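Local coordinates for protein XRE family transcriptional regulator (Enterobacter cloacae subsp. cloacae, PDB 6B8W) that probably acts as a DNA-binding transcription factor, this chain being its C-terminal cupin domain, which has a manganese site, at residues 9-12 / 17-20; 67-70 / 74-77. One frame throughout, in Å; residues are numbered along the deposited sequence.

Interaction 1: residues 9-12 / 17-20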
loop_
_atom_site.group_PDB
_atom_site.type_symbol
_atom_site.label_atom_id
_atom_site.label_comp_id
_atom_site.label_asym_id
_atom_site.label_seq_id
_atom_site.Cartn_x
_atom_site.Cartn_y
_atom_site.Cartn_z
ATOM N N PHE A 9 -2.280 9.472 1.011
ATOM C CA PHE A 9 -3.630 9.954 1.043
ATOM C C PHE A 9 -3.714 10.775 2.303
ATOM O O PHE A 9 -2.941 10.537 3.230
ATOM C CB PHE A 9 -4.598 8.782 1.118
ATOM C CG PHE A 9 -4.542 7.886 -0.072
ATOM C CD1 PHE A 9 -5.221 8.226 -1.239
ATOM C CD2 PHE A 9 -3.807 6.701 -0.045
ATOM C CE1 PHE A 9 -5.160 7.407 -2.358
ATOM C CE2 PHE A 9 -3.749 5.873 -1.163
ATOM C CZ PHE A 9 -4.425 6.229 -2.313
ATOM N N PRO A 10 -4.610 11.767 2.334
ATOM C CA PRO A 10 -4.721 12.490 3.596
ATOM C C PRO A 10 -5.371 11.570 4.641
ATOM O O PRO A 10 -5.900 10.493 4.305
ATOM C CB PRO A 10 -5.641 13.673 3.267
ATOM C CG PRO A 10 -6.328 13.316 1.980
ATOM C CD PRO A 10 -5.420 12.364 1.258
ATOM N N TRP A 11 -5.234 11.968 5.896
ATOM C CA TRP A 11 -5.859 11.291 7.010
ATOM C C TRP A 11 -7.308 10.939 6.648
ATOM O O TRP A 11 -8.031 11.774 6.136
ATOM C CB TRP A 11 -5.788 12.215 8.226
ATOM C CG TRP A 11 -6.852 12.000 9.205
ATOM C CD1 TRP A 11 -7.943 12.799 9.427
ATOM C CD2 TRP A 11 -6.970 10.901 10.082
ATOM N NE1 TRP A 11 -8.720 12.260 10.412
ATOM C CE2 TRP A 11 -8.143 11.089 10.832
ATOM C CE3 TRP A 11 -6.197 9.773 10.314
ATOM C CZ2 TRP A 11 -8.548 10.197 11.809
ATOM C CZ3 TRP A 11 -6.608 8.880 11.280
ATOM C CH2 TRP A 11 -7.771 9.093 12.013
ATOM N N ASP A 12 -7.700 9.697 6.909
ATOM C CA ASP A 12 -9.014 9.187 6.555
ATOM C C ASP A 12 -9.836 9.022 7.834
ATOM O O ASP A 12 -9.681 8.032 8.540
ATOM C CB ASP A 12 -8.828 7.843 5.838
ATOM C CG ASP A 12 -10.080 7.359 5.140
ATOM O OD1 ASP A 12 -11.196 7.548 5.671
ATOM O OD2 ASP A 12 -9.925 6.740 4.060
ATOM N N PHE A 17 -7.497 5.808 9.356
ATOM C CA PHE A 17 -6.412 5.186 8.608
ATOM C C PHE A 17 -5.463 6.197 7.966
ATOM O O PHE A 17 -5.900 7.183 7.385
ATOM C CB PHE A 17 -7.089 4.293 7.542
ATOM C CG PHE A 17 -6.179 3.790 6.452
ATOM C CD1 PHE A 17 -5.214 2.835 6.717
ATOM C CD2 PHE A 17 -6.356 4.209 5.123
ATOM C CE1 PHE A 17 -4.392 2.345 5.699
ATOM C CE2 PHE A 17 -5.547 3.712 4.106
ATOM C CZ PHE A 17 -4.566 2.778 4.392
ATOM N N ASP A 18 -4.164 5.960 8.150
ATOM C CA ASP A 18 -3.105 6.735 7.526
ATOM C C ASP A 18 -2.320 5.790 6.635
ATOM O O ASP A 18 -2.230 4.596 6.892
ATOM C CB ASP A 18 -2.171 7.385 8.565
ATOM C CG ASP A 18 -2.519 8.827 8.872
ATOM O OD1 ASP A 18 -3.019 9.546 7.975
ATOM O OD2 ASP A 18 -2.222 9.268 10.010
ATOM N N HIS A 19 -1.734 6.342 5.593
ATOM C CA HIS A 19 -0.991 5.569 4.609
ATOM C C HIS A 19 0.187 6.472 4.204
ATOM O O HIS A 19 -0.003 7.502 3.544
ATOM C CB HIS A 19 -1.906 5.313 3.422
ATOM C CG HIS A 19 -1.386 4.316 2.449
ATOM N ND1 HIS A 19 -2.215 3.598 1.619
ATOM C CD2 HIS A 19 -0.135 3.858 2.216
ATOM C CE1 HIS A 19 -1.488 2.769 0.886
ATOM N NE2 HIS A 19 -0.223 2.917 1.219
ATOM N N PHE A 20 1.382 6.091 4.624
ATOM C CA PHE A 20 2.565 6.861 4.378
ATOM C C PHE A 20 3.489 6.162 3.417
ATOM O O PHE A 20 3.587 4.941 3.413
ATOM C CB PHE A 20 3.332 7.055 5.700
ATOM C CG PHE A 20 2.546 7.759 6.753
ATOM C CD1 PHE A 20 2.316 9.132 6.655
ATOM C CD2 PHE A 20 2.046 7.070 7.849
ATOM C CE1 PHE A 20 1.583 9.798 7.629
ATOM C CE2 PHE A 20 1.320 7.728 8.828
ATOM C CZ PHE A 20 1.087 9.097 8.718
HETATM O O HOH W 1 -1.955 9.471 5.536
HETATM O O HOH W 2 -5.495 7.628 4.602
#
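Asp12 and Phe17 face each other as an antiparallel hydrogen-bonded pair: Asp12 N donates to Phe17 O at 3.1 Å, and Phe17 N returns a bond to Asp12 O at 3.2 Å. Two waters extend this single bridge. Water 1 lies 2.7 Å from Phe9 O, accepts from His19 N at 3.1 Å and is hydrogen-bonded to Asp18 OD1 at 2.7 Å; water 2 joins Pro10 O to Phe17 O, giving that carbonyl a second donor. The pairing lies in the hairpin connection between strands 3-7 and 17-24 of the cupin fold, where residues 9-12 run beside the second strand, water filling in for direct backbone bonds.

Among side chains, Asp18 OD1 reaches the edge of the Trp11 indole in its plane, 4.0 Å from Trp11 CE3, with carboxylate and ring planes 67° apart; Asp18 OD2 is held by Tyr93. With CG anti to the carbonyl carbon (chi1 -63°), the Phe9 side chain lies alongside that of His19, rings inclined at 49°. His19 ND1, buried with no polar partner in the model, lies at the Phe9 ring edge, 3.9 Å from Phe9 CD2. Asp12 OD2 makes a salt bridge to Arg68 of the second subunit.

Interaction 2: residues 67-70 / 74-77; sequences VRFA and PHAY
His75 NE2, on the ring that Phe69 meets across the contact, is shared by two weak partners, Tyr77 OH and Glu41 OE1. Tyr77 OH lies 2.9 Å from His75 NE2, in the plane of the imidazole, and the N-H...O angle of 130° is bent, as fits one hydrogen divided between two acceptors. Glu41, whose OE2 is also hydrogen-bonded to Tyr77 OH, closes the polar cluster, and His75, Tyr77 and Glu41 are among the residues that bind manganese in a structure of this protein; no metal is bound to this chain in the model. At the other side of the imidazole, His75 ND1 is hydrogen-bonded to the backbone carbonyl of Lys73, which fixes the rotation of the ring.

The two segments belong to the two sheets of the cupin β-barrel, strand 66-70 on one and strand 75-78 on the other, joined by a short turn. No hydrogen bond spans them; they meet through one aromatic pair in the interior, where the sheets face each other. Phe69 points the edge of its ring at the face of His75 in a T-shaped stack, centroids 4.8 Å apart and planes at 70°. Phe69 CE2 sits over the centre of the imidazole, 3.5 Å from His75 CD2 and 3.6 Å from His75 NE2, and Phe69 CZ follows at 3.7 Å from His75 CD2. Both side chains have CG lodged between the backbone N and the carbonyl carbon (chi1 59° for Phe69); this shared rotation stands each ring out from its strand, so that the Phe69 edge meets the His75 face. Phe69 also packs on Met52 and Val43.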
loop_
_atom_site.group_PDB
_atom_site.type_symbol
_atom_site.label_atom_id
_atom_site.label_comp_id
_atom_site.label_asym_id
_atom_site.label_seq_id
_atom_site.Cartn_x
_atom_site.Cartn_y
_atom_site.Cartn_z
ATOM N N VAL A 67 4.728 -6.998 6.705
ATOM C CA VAL A 67 4.515 -7.485 8.046
ATOM C C VAL A 67 3.461 -6.623 8.709
ATOM O O VAL A 67 3.429 -5.400 8.506
ATOM C CB VAL A 67 5.836 -7.504 8.861
ATOM C CG1 VAL A 67 6.508 -6.136 8.888
ATOM C CG2 VAL A 67 5.597 -8.010 10.283
ATOM N N ARG A 68 2.585 -7.273 9.470
ATOM C CA ARG A 68 1.526 -6.620 10.225
ATOM C C ARG A 68 1.885 -6.768 11.686
ATOM O O ARG A 68 2.180 -7.874 12.139
ATOM C CB ARG A 68 0.212 -7.328 9.971
ATOM C CG ARG A 68 -1.009 -6.733 10.646
ATOM C CD ARG A 68 -2.145 -7.714 10.465
ATOM N NE ARG A 68 -3.452 -7.270 10.924
ATOM C CZ ARG A 68 -3.863 -7.271 12.192
ATOM N NH1 ARG A 68 -3.037 -7.612 13.182
ATOM N NH2 ARG A 68 -5.105 -6.888 12.474
ATOM N N PHE A 69 1.820 -5.675 12.449
ATOM C CA PHE A 69 2.208 -5.746 13.844
ATOM C C PHE A 69 1.608 -4.634 14.688
ATOM O O PHE A 69 0.981 -3.695 14.172
ATOM C CB PHE A 69 3.733 -5.715 13.938
ATOM C CG PHE A 69 4.343 -4.478 13.330
ATOM C CD1 PHE A 69 4.619 -4.414 11.971
ATOM C CD2 PHE A 69 4.606 -3.368 14.114
ATOM C CE1 PHE A 69 5.159 -3.262 11.409
ATOM C CE2 PHE A 69 5.158 -2.218 13.569
ATOM C CZ PHE A 69 5.437 -2.159 12.217
ATOM N N ALA A 70 1.799 -4.777 16.003
ATOM C CA ALA A 70 1.318 -3.831 16.989
ATOM C C ALA A 70 2.174 -2.574 16.916
ATOM O O ALA A 70 3.341 -2.593 17.304
ATOM C CB ALA A 70 1.382 -4.447 18.384
ATOM N N PRO A 74 7.601 -0.766 20.717
ATOM C CA PRO A 74 8.814 -0.217 20.074
ATOM C C PRO A 74 9.251 -1.035 18.863
ATOM O O PRO A 74 9.219 -2.269 18.889
ATOM C CB PRO A 74 9.877 -0.286 21.179
ATOM C CG PRO A 74 9.108 -0.315 22.458
ATOM C CD PRO A 74 7.789 -0.980 22.170
ATOM N N HIS A 75 9.558 -0.349 17.779
ATOM C CA HIS A 75 10.029 -1.008 16.563
ATOM C C HIS A 75 10.930 -0.044 15.844
ATOM O O HIS A 75 10.962 1.139 16.197
ATOM C CB HIS A 75 8.876 -1.500 15.676
ATOM C CG HIS A 75 7.886 -0.454 15.277
ATOM N ND1 HIS A 75 6.880 -0.020 16.117
ATOM C CD2 HIS A 75 7.681 0.174 14.092
ATOM C CE1 HIS A 75 6.128 0.863 15.475
ATOM N NE2 HIS A 75 6.596 1.000 14.250
ATOM N N ALA A 76 11.654 -0.553 14.852
ATOM C CA ALA A 76 12.624 0.249 14.157
ATOM C C ALA A 76 12.714 -0.132 12.705
ATOM O O ALA A 76 12.352 -1.234 12.316
ATOM C CB ALA A 76 13.977 0.116 14.830
ATOM N N TYR A 77 13.203 0.808 11.912
ATOM C CA TYR A 77 13.324 0.642 10.493
ATOM C C TYR A 77 14.773 0.943 10.164
ATOM O O TYR A 77 15.286 1.957 10.594
ATOM C CB TYR A 77 12.426 1.660 9.762
ATOM C CG TYR A 77 10.995 1.776 10.275
ATOM C CD1 TYR A 77 10.697 2.559 11.374
ATOM C CD2 TYR A 77 9.939 1.173 9.611
ATOM C CE1 TYR A 77 9.394 2.697 11.839
ATOM C CE2 TYR A 77 8.623 1.317 10.059
ATOM C CZ TYR A 77 8.360 2.074 11.176
ATOM O OH TYR A 77 7.062 2.241 11.650
#

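Overall arrangement
Along the chain the two contacts follow one another without overlap; their centres lie 18 Å apart, and their nearest atoms, about 8 Å apart, do not touch. Both reach the same five-stranded sheet, residues 17-20 through strand 17-24 and residues 67-70 through its outermost strand 66-70. Interaction 2 contributes His75 and Tyr77 to the manganese site, whereas interaction 1 stays at a distance, the side chain of Asp18 being about 9 Å from that of Glu41 and about 11 Å from that of Tyr77. Across the dimer, residues 9-12 of one subunit meet strand 66-70 of the other, so interaction 1 of each copy borders interaction 2 of its partner.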